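PDB 3UW2: Phosphoglucomutase/phosphomannomutase family protein from Burkholderia thailandensis, which probably catalyses intramolecular phosphate transfer on phosphorylated hexoses, as a metal-dependent member of the phosphohexose mutase family. Local coordinates for residues A[267-271]-A[348-352]; A[352-357]-A[366-370]; A[102-106]-A[358-364]. All coordinates share one frame; numbering follows the deposited sequence.

Interaction 1. Residues A[267-271]-A[348-352]; sequences GDRLG and MSGHV. With ZN (zinc ion), chain K.
Arg269 lies across the ring of His351, and its side chain can be traced atom by atom along residues 349-351. CB starts 3.8 Å from Gly350 O. CG then settles over the middle of one imidazole face, 3.7 Å from the centroid of the His351 ring and only 10° off the ring normal, a CH-pi contact. CD continues past the ring, 3.6 Å from His351 NE2, and also comes within 3.2 Å of Ser349 O. A bend at chi3 (-78°) then carries the chain toward the metal site, where NE donates to Asp264. Ser349 O lies near the guanidinium plane on the NH1 side, while NH2 makes a long, weak ion pair with a bound phosphate ion.

The edge of the same imidazole faces Asp268, whose OD2 stands 3.3 Å from His351 CE1. That oxygen has its salt bridge with Lys140; OD1 binds zinc at 2.1 Å, beside Asp264 and Asp266. His351 ND1 is hydrogen-bonded to Asp362 OD2.

No direct hydrogen bond spans the two segments. Water 1 bridges Asp268 O and Val352 N, and water 2 accepts from Leu270 N at 3.2 Å while donating to Gly350 O at 2.7 Å.

The metal loop of domain II thus meets the 348-352 loop of domain III, whose MSGH sequence probably corresponds to the sugar-binding loop of the family, through carbon contacts and two waters. The polar side-chain ends of Asp268, Arg269 and His351 are held instead by zinc, Lys140, Asp264 and Asp362.

Interaction 2. Residues A[352-357]-A[366-370]; sequences VFFKDR and YTGAR
Bends at chi2 (-69°) and chi3 (-71°) fold Arg370 back along the ring of Phe354, so that CG sits over the ring's centre, 3.9 Å from the centroid of Phe354, and the guanidinium passes CD1. Tyr366, its CG swung away from its backbone N, presents a ring edge to the same phenyl group in an offset edge-to-face pair, with Phe354 CB 3.7 Å from Tyr366 CE2. At the phenyl rim Thr367 OG1, hydrogen-bonded to Asp363 O, lies near the plane, 3.7 Å from Phe354 CE2.

The Arg370 guanidinium is gripped end-on. NH1 donates to Asp356 O at 3.0 Å, in the guanidinium plane but from above the carbonyl plane, and NH2 forms a salt bridge to Asp356 OD2 at 2.9 Å. NH1 also donates to Tyr366 OH at 3.1 Å; together with the two bonds to Asp356, this limits its rotation. Phe354 CD1 covers one face; the guanidinium of Arg357 stacks on the other, planes 25° apart.

The two guanidinium groups lie face to face where the loop after strand 352-354 meets helix 364-375. Asp356, shared by Arg370 and Arg296, and Asp188 and Glu373 on Arg357, probably offset their like charge.

Interaction 3. Residues A[102-106]-A[358-364]; sequences PVGYF and WYGFDDG
Phe361 and Tyr105 form one of two edge-to-face pairs between helix 101-107 and the 358-364 loop. Their rings are offset, centroids 5.7 Å apart and planes at 61°, with the Tyr105 edge directed at the Phe361 face. Phe106 repeats this with Tyr359: its edge meets the Tyr359 face, the planes stand at 81°, and Phe106 CE1 is 3.8 Å from Tyr359 CE2.

Aliphatic groups fill in around these rings. Tyr105 CB rests over the Phe361 face, 3.7 Å from its centroid, a CH-pi contact. With chi1 at 52°, the Phe361 ring lies against the helix between Pro102 and Phe106, and CZ comes 3.6 Å from Phe106 CB. Pro102 CB packs 3.3 Å from Asp363 CG and 3.4 Å from Asp362 O, a buried carbonyl oxygen with no polar partner in the model.

Polar linkage is by solvent. Tyr105 OH donates to water 4, which in turn donates to Asp362 OD2 at 2.8 Å; that oxygen is also bonded to His351. The Asp363 carboxylate packs on Pro102 and also bonds outside the segments: OD2 to Tyr181 OH, and OD1 to Tyr366 N as N-cap.

Domain I thereby meets domain III along one short helix, with strand 136-143 touching Tyr105, helix 178-186 bordering Phe106 and Trp358, and helix 364-375 starting right after its N-cap Asp363.

How the interactions relate
The three contacts cluster where domains I, II and III meet; interaction 1 reaches the zinc itself. Interactions 1 and 2 share Val352 and also touch where Leu270 CD2 packs 3.6 Å from Gly368 CA. Interaction 3 joins interaction 1 by two probable hydrogen bonds: His351 ND1 to Asp362 OD2 at 2.6 Å and Gly267 O to Gly364 N at 2.9 Å. Interactions 2 and 3 have the closest centres, about 8 Å apart, and meet where Tyr366 CE2 approaches Trp358 CG at 3.4 Å. By nearest atoms, the Asp362 side chain of interaction 3 is about 7 Å from the metal and that of Thr367 in interaction 2 about 12 Å.

Interaction 1. Residues A[267-271]-A[348-352]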
loop_
_atom_site.group_PDB
_atom_site.type_symbol
_atom_site.label_atom_id
_atom_site.label_comp_id
_atom_site.label_asym_id
_atom_site.label_seq_id
_atom_site.Cartn_x
_atom_site.Cartn_y
_atom_site.Cartn_z
ATOM N N GLY A 267 8.119 -2.348 1.933
ATOM C CA GLY A 267 7.492 -3.028 3.091
ATOM C C GLY A 267 6.045 -2.510 3.406
ATOM O O GLY A 267 5.513 -2.806 4.446
ATOM N N ASP A 268 5.422 -1.712 2.549
ATOM C CA ASP A 268 4.020 -1.314 2.895
ATOM C C ASP A 268 2.996 -2.266 2.192
ATOM O O ASP A 268 1.793 -2.024 2.216
ATOM C CB ASP A 268 3.755 0.170 2.639
ATOM C CG ASP A 268 3.763 0.507 1.173
ATOM O OD1 ASP A 268 4.021 -0.420 0.402
ATOM O OD2 ASP A 268 3.550 1.679 0.778
ATOM N N ARG A 269 3.492 -3.355 1.581
ATOM C CA ARG A 269 2.603 -4.359 1.018
ATOM C C ARG A 269 3.115 -5.772 1.307
ATOM O O ARG A 269 4.338 -6.032 1.187
ATOM C CB ARG A 269 2.442 -4.209 -0.494
ATOM C CG ARG A 269 1.781 -2.920 -0.934
ATOM C CD ARG A 269 1.431 -2.970 -2.429
ATOM N NE ARG A 269 2.597 -2.731 -3.274
ATOM C CZ ARG A 269 2.627 -2.881 -4.601
ATOM N NH1 ARG A 269 1.537 -3.267 -5.279
ATOM N NH2 ARG A 269 3.758 -2.637 -5.259
ATOM N N LEU A 270 2.189 -6.670 1.645
ATOM C CA LEU A 270 2.493 -8.090 1.907
ATOM C C LEU A 270 1.741 -8.993 0.905
ATOM O O LEU A 270 0.499 -8.857 0.737
ATOM C CB LEU A 270 2.054 -8.467 3.343
ATOM C CG LEU A 270 2.109 -9.958 3.746
ATOM C CD1 LEU A 270 3.524 -10.391 3.987
ATOM C CD2 LEU A 270 1.267 -10.180 5.005
ATOM N N GLY A 271 2.513 -9.884 0.264
ATOM C CA GLY A 271 1.978 -11.033 -0.517
ATOM C C GLY A 271 2.020 -12.304 0.325
ATOM O O GLY A 271 2.989 -12.510 1.072
ATOM N N MET A 348 -7.391 -4.007 -2.821
ATOM C CA MET A 348 -6.986 -5.132 -3.656
ATOM C C MET A 348 -5.448 -5.162 -3.874
ATOM O O MET A 348 -4.798 -6.205 -3.650
ATOM C CB MET A 348 -7.770 -5.084 -4.977
ATOM C CG MET A 348 -7.771 -6.387 -5.743
ATOM S SD MET A 348 -8.162 -7.716 -4.580
ATOM C CE MET A 348 -7.964 -9.075 -5.724
ATOM N N SER A 349 -4.876 -4.009 -4.226
ATOM C CA SER A 349 -3.395 -3.823 -4.340
ATOM C C SER A 349 -2.532 -4.290 -3.165
ATOM O O SER A 349 -1.324 -4.354 -3.300
ATOM C CB SER A 349 -3.076 -2.370 -4.554
ATOM O OG SER A 349 -3.219 -1.751 -3.287
ATOM N N GLY A 350 -3.126 -4.611 -2.023
ATOM C CA GLY A 350 -2.398 -5.230 -0.923
ATOM C C GLY A 350 -1.911 -4.302 0.200
ATOM O O GLY A 350 -0.991 -4.656 0.990
ATOM N N HIS A 351 -2.460 -3.094 0.267
ATOM C CA HIS A 351 -2.165 -2.279 1.456
ATOM C C HIS A 351 -3.251 -2.577 2.437
ATOM O O HIS A 351 -4.432 -2.533 2.070
ATOM C CB HIS A 351 -2.184 -0.784 1.143
ATOM C CG HIS A 351 -1.132 -0.321 0.138
ATOM N ND1 HIS A 351 -0.025 0.359 0.499
ATOM C CD2 HIS A 351 -1.098 -0.395 -1.266
ATOM C CE1 HIS A 351 0.700 0.698 -0.597
ATOM N NE2 HIS A 351 0.045 0.230 -1.678
ATOM N N VAL A 352 -2.901 -2.831 3.698
ATOM C CA VAL A 352 -3.893 -3.192 4.699
ATOM C C VAL A 352 -3.675 -2.244 5.874
ATOM O O VAL A 352 -2.517 -2.071 6.344
ATOM C CB VAL A 352 -3.758 -4.689 5.120
ATOM C CG1 VAL A 352 -4.848 -5.081 6.132
ATOM C CG2 VAL A 352 -3.908 -5.612 3.908
HETATM ZN ZN ZN K . 5.291 -0.210 -1.302
HETATM O O HOH W 1 0.045 -3.260 4.453
HETATM O O HOH W 2 -0.309 -5.694 3.415
#

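Interaction 2. Residues A[352-357]-A[366-370]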
loop_
_atom_site.group_PDB
_atom_site.type_symbol
_atom_site.label_atom_id
_atom_site.label_comp_id
_atom_site.label_asym_id
_atom_site.label_seq_id
_atom_site.Cartn_x
_atom_site.Cartn_y
_atom_site.Cartn_z
ATOM N N VAL A 352 -2.901 -2.831 3.698
ATOM C CA VAL A 352 -3.893 -3.192 4.699
ATOM C C VAL A 352 -3.675 -2.244 5.874
ATOM O O VAL A 352 -2.517 -2.071 6.344
ATOM C CB VAL A 352 -3.758 -4.689 5.120
ATOM C CG1 VAL A 352 -4.848 -5.081 6.132
ATOM C CG2 VAL A 352 -3.908 -5.612 3.908
ATOM N N PHE A 353 -4.758 -1.614 6.340
ATOM C CA PHE A 353 -4.607 -0.549 7.311
ATOM C C PHE A 353 -5.306 -0.972 8.604
ATOM O O PHE A 353 -6.549 -0.996 8.658
ATOM C CB PHE A 353 -5.262 0.746 6.801
ATOM C CG PHE A 353 -4.824 1.207 5.425
ATOM C CD1 PHE A 353 -5.233 0.532 4.270
ATOM C CD2 PHE A 353 -4.091 2.398 5.281
ATOM C CE1 PHE A 353 -4.887 1.033 2.984
ATOM C CE2 PHE A 353 -3.741 2.891 4.013
ATOM C CZ PHE A 353 -4.144 2.205 2.871
ATOM N N PHE A 354 -4.535 -1.252 9.660
ATOM C CA PHE A 354 -5.095 -1.540 11.005
ATOM C C PHE A 354 -5.087 -0.258 11.835
ATOM O O PHE A 354 -4.012 0.276 12.078
ATOM C CB PHE A 354 -4.231 -2.577 11.773
ATOM C CG PHE A 354 -4.290 -3.969 11.182
ATOM C CD1 PHE A 354 -5.287 -4.871 11.597
ATOM C CD2 PHE A 354 -3.406 -4.344 10.124
ATOM C CE1 PHE A 354 -5.373 -6.158 11.020
ATOM C CE2 PHE A 354 -3.496 -5.628 9.584
ATOM C CZ PHE A 354 -4.470 -6.518 10.024
ATOM N N LYS A 355 -6.275 0.204 12.250
ATOM C CA LYS A 355 -6.382 1.186 13.289
ATOM C C LYS A 355 -6.583 0.431 14.586
ATOM O O LYS A 355 -5.922 0.741 15.589
ATOM C CB LYS A 355 -7.535 2.162 13.029
ATOM C CG LYS A 355 -7.780 3.153 14.177
ATOM C CD LYS A 355 -6.549 4.008 14.467
ATOM C CE LYS A 355 -6.829 4.807 15.742
ATOM N NZ LYS A 355 -6.434 6.143 15.257
ATOM N N ASP A 356 -7.440 -0.587 14.586
ATOM C CA ASP A 356 -7.568 -1.481 15.800
ATOM C C ASP A 356 -6.207 -1.931 16.307
ATOM O O ASP A 356 -5.428 -2.515 15.519
ATOM C CB ASP A 356 -8.384 -2.700 15.359
ATOM C CG ASP A 356 -8.379 -3.810 16.382
ATOM O OD1 ASP A 356 -9.129 -3.644 17.342
ATOM O OD2 ASP A 356 -7.714 -4.847 16.196
ATOM N N ARG A 357 -5.855 -1.581 17.557
ATOM C CA ARG A 357 -4.596 -2.013 18.243
ATOM C C ARG A 357 -3.349 -1.450 17.576
ATOM O O ARG A 357 -2.222 -1.898 17.844
ATOM C CB ARG A 357 -4.476 -3.555 18.270
ATOM C CG ARG A 357 -5.567 -4.209 19.114
ATOM C CD ARG A 357 -5.666 -5.729 18.886
ATOM N NE ARG A 357 -4.390 -6.437 19.143
ATOM C CZ ARG A 357 -4.104 -7.616 18.608
ATOM N NH1 ARG A 357 -4.986 -8.263 17.778
ATOM N NH2 ARG A 357 -2.928 -8.131 18.844
ATOM N N TYR A 366 3.597 -5.285 9.931
ATOM C CA TYR A 366 2.530 -5.418 10.881
ATOM C C TYR A 366 1.412 -6.316 10.379
ATOM O O TYR A 366 0.905 -7.125 11.136
ATOM C CB TYR A 366 1.962 -4.027 11.267
ATOM C CG TYR A 366 1.034 -4.121 12.448
ATOM C CD1 TYR A 366 1.525 -4.468 13.731
ATOM C CD2 TYR A 366 -0.348 -3.887 12.312
ATOM C CE1 TYR A 366 0.645 -4.617 14.849
ATOM C CE2 TYR A 366 -1.215 -4.008 13.400
ATOM C CZ TYR A 366 -0.692 -4.316 14.676
ATOM O OH TYR A 366 -1.566 -4.419 15.727
ATOM N N THR A 367 1.015 -6.183 9.108
ATOM C CA THR A 367 -0.056 -7.085 8.593
ATOM C C THR A 367 0.452 -8.538 8.716
ATOM O O THR A 367 -0.311 -9.428 9.098
ATOM C CB THR A 367 -0.353 -6.725 7.111
ATOM O OG1 THR A 367 -0.845 -5.379 7.077
ATOM C CG2 THR A 367 -1.365 -7.703 6.427
ATOM N N GLY A 368 1.723 -8.783 8.364
ATOM C CA GLY A 368 2.287 -10.120 8.493
ATOM C C GLY A 368 2.134 -10.643 9.927
ATOM O O GLY A 368 1.754 -11.773 10.141
ATOM N N ALA A 369 2.446 -9.805 10.905
ATOM C CA ALA A 369 2.352 -10.200 12.280
ATOM C C ALA A 369 0.891 -10.484 12.658
ATOM O O ALA A 369 0.612 -11.465 13.371
ATOM C CB ALA A 369 2.955 -9.102 13.163
ATOM N N ARG A 370 -0.047 -9.665 12.160
ATOM C CA ARG A 370 -1.426 -9.837 12.529
ATOM C C ARG A 370 -1.916 -11.130 11.884
ATOM O O ARG A 370 -2.751 -11.810 12.452
ATOM C CB ARG A 370 -2.290 -8.648 12.070
ATOM C CG ARG A 370 -2.087 -7.367 12.924
ATOM C CD ARG A 370 -2.646 -7.536 14.337
ATOM N NE ARG A 370 -4.146 -7.556 14.320
ATOM C CZ ARG A 370 -4.928 -6.509 14.582
ATOM N NH1 ARG A 370 -4.408 -5.313 14.993
ATOM N NH2 ARG A 370 -6.245 -6.671 14.533
HETATM O O HOH W 3 -0.826 -4.012 18.109
#

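Interaction 3. Residues A[102-106]-A[358-364]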
loop_
_atom_site.group_PDB
_atom_site.type_symbol
_atom_site.label_atom_id
_atom_site.label_comp_id
_atom_site.label_asym_id
_atom_site.label_seq_id
_atom_site.Cartn_x
_atom_site.Cartn_y
_atom_site.Cartn_z
ATOM N N PRO A 102 6.517 1.900 6.390
ATOM C CA PRO A 102 5.624 2.050 7.518
ATOM C C PRO A 102 6.421 2.311 8.783
ATOM O O PRO A 102 5.840 2.757 9.756
ATOM C CB PRO A 102 4.899 0.683 7.636
ATOM C CG PRO A 102 5.769 -0.230 6.898
ATOM C CD PRO A 102 6.531 0.521 5.872
ATOM N N VAL A 103 7.727 2.031 8.798
ATOM C CA VAL A 103 8.524 2.396 10.011
ATOM C C VAL A 103 8.701 3.945 10.114
ATOM O O VAL A 103 8.697 4.522 11.203
ATOM C CB VAL A 103 9.903 1.629 10.065
ATOM C CG1 VAL A 103 10.742 2.058 11.301
ATOM C CG2 VAL A 103 9.596 0.133 10.140
ATOM N N GLY A 104 8.896 4.611 8.982
ATOM C CA GLY A 104 8.873 6.084 8.922
ATOM C C GLY A 104 7.474 6.593 9.386
ATOM O O GLY A 104 7.394 7.529 10.227
ATOM N N TYR A 105 6.386 5.941 8.950
ATOM C CA TYR A 105 5.030 6.320 9.416
ATOM C C TYR A 105 4.947 6.139 10.931
ATOM O O TYR A 105 4.388 6.969 11.654
ATOM C CB TYR A 105 3.934 5.449 8.793
ATOM C CG TYR A 105 3.789 5.562 7.296
ATOM C CD1 TYR A 105 4.273 6.672 6.559
ATOM C CD2 TYR A 105 3.145 4.530 6.591
ATOM C CE1 TYR A 105 4.066 6.725 5.120
ATOM C CE2 TYR A 105 2.926 4.613 5.236
ATOM C CZ TYR A 105 3.396 5.687 4.493
ATOM O OH TYR A 105 3.175 5.628 3.062
ATOM N N PHE A 106 5.557 5.056 11.416
ATOM C CA PHE A 106 5.462 4.751 12.835
ATOM C C PHE A 106 6.226 5.855 13.608
ATOM O O PHE A 106 5.759 6.312 14.689
ATOM C CB PHE A 106 6.047 3.365 13.106
ATOM C CG PHE A 106 6.238 3.051 14.605
ATOM C CD1 PHE A 106 5.169 2.627 15.382
ATOM C CD2 PHE A 106 7.480 3.169 15.210
ATOM C CE1 PHE A 106 5.337 2.295 16.722
ATOM C CE2 PHE A 106 7.650 2.886 16.608
ATOM C CZ PHE A 106 6.590 2.443 17.343
ATOM N N TRP A 358 -3.554 -0.468 16.714
ATOM C CA TRP A 358 -2.441 0.050 15.919
ATOM C C TRP A 358 -2.551 1.556 15.673
ATOM O O TRP A 358 -3.101 2.249 16.497
ATOM C CB TRP A 358 -2.296 -0.809 14.648
ATOM C CG TRP A 358 -1.008 -0.622 13.826
ATOM C CD1 TRP A 358 -0.893 -0.356 12.466
ATOM C CD2 TRP A 358 0.349 -0.850 14.292
ATOM N NE1 TRP A 358 0.438 -0.354 12.090
ATOM C CE2 TRP A 358 1.220 -0.632 13.160
ATOM C CE3 TRP A 358 0.915 -1.155 15.554
ATOM C CZ2 TRP A 358 2.619 -0.742 13.269
ATOM C CZ3 TRP A 358 2.297 -1.257 15.650
ATOM C CH2 TRP A 358 3.131 -1.031 14.545
ATOM N N TYR A 359 -2.058 2.071 14.534
ATOM C CA TYR A 359 -1.956 3.521 14.293
ATOM C C TYR A 359 -2.673 3.921 12.993
ATOM O O TYR A 359 -2.759 5.096 12.658
ATOM C CB TYR A 359 -0.455 3.919 14.173
ATOM C CG TYR A 359 0.231 3.631 15.469
ATOM C CD1 TYR A 359 0.138 4.523 16.511
ATOM C CD2 TYR A 359 0.918 2.413 15.677
ATOM C CE1 TYR A 359 0.748 4.241 17.743
ATOM C CE2 TYR A 359 1.535 2.129 16.891
ATOM C CZ TYR A 359 1.422 3.029 17.902
ATOM O OH TYR A 359 1.984 2.710 19.105
ATOM N N GLY A 360 -3.145 2.942 12.253
ATOM C CA GLY A 360 -4.009 3.271 11.104
ATOM C C GLY A 360 -3.262 3.485 9.804
ATOM O O GLY A 360 -3.908 3.730 8.780
ATOM N N PHE A 361 -1.927 3.372 9.788
ATOM C CA PHE A 361 -1.176 3.389 8.504
ATOM C C PHE A 361 -1.012 1.964 7.976
ATOM O O PHE A 361 -0.989 0.979 8.753
ATOM C CB PHE A 361 0.205 4.094 8.606
ATOM C CG PHE A 361 1.077 3.579 9.737
ATOM C CD1 PHE A 361 1.783 2.395 9.586
ATOM C CD2 PHE A 361 1.205 4.291 10.901
ATOM C CE1 PHE A 361 2.622 1.899 10.586
ATOM C CE2 PHE A 361 2.041 3.825 11.939
ATOM C CZ PHE A 361 2.741 2.638 11.783
ATOM N N ASP A 362 -0.910 1.866 6.655
ATOM C CA ASP A 362 -0.633 0.623 5.986
ATOM C C ASP A 362 0.809 0.162 6.333
ATOM O O ASP A 362 1.756 0.972 6.386
ATOM C CB ASP A 362 -0.873 0.748 4.444
ATOM C CG ASP A 362 -0.215 1.988 3.816
ATOM O OD1 ASP A 362 -0.081 3.022 4.538
ATOM O OD2 ASP A 362 0.141 1.942 2.563
ATOM N N ASP A 363 0.953 -1.126 6.585
ATOM C CA ASP A 363 2.239 -1.683 7.045
ATOM C C ASP A 363 2.215 -3.191 6.715
ATOM O O ASP A 363 1.491 -3.964 7.326
ATOM C CB ASP A 363 2.353 -1.464 8.584
ATOM C CG ASP A 363 3.677 -1.952 9.152
ATOM O OD1 ASP A 363 4.288 -2.881 8.543
ATOM O OD2 ASP A 363 4.088 -1.420 10.224
ATOM N N GLY A 364 3.016 -3.587 5.749
ATOM C CA GLY A 364 3.181 -4.980 5.388
ATOM C C GLY A 364 3.737 -5.880 6.491
ATOM O O GLY A 364 3.369 -7.074 6.567
HETATM O O HOH W 4 2.207 3.698 1.859
#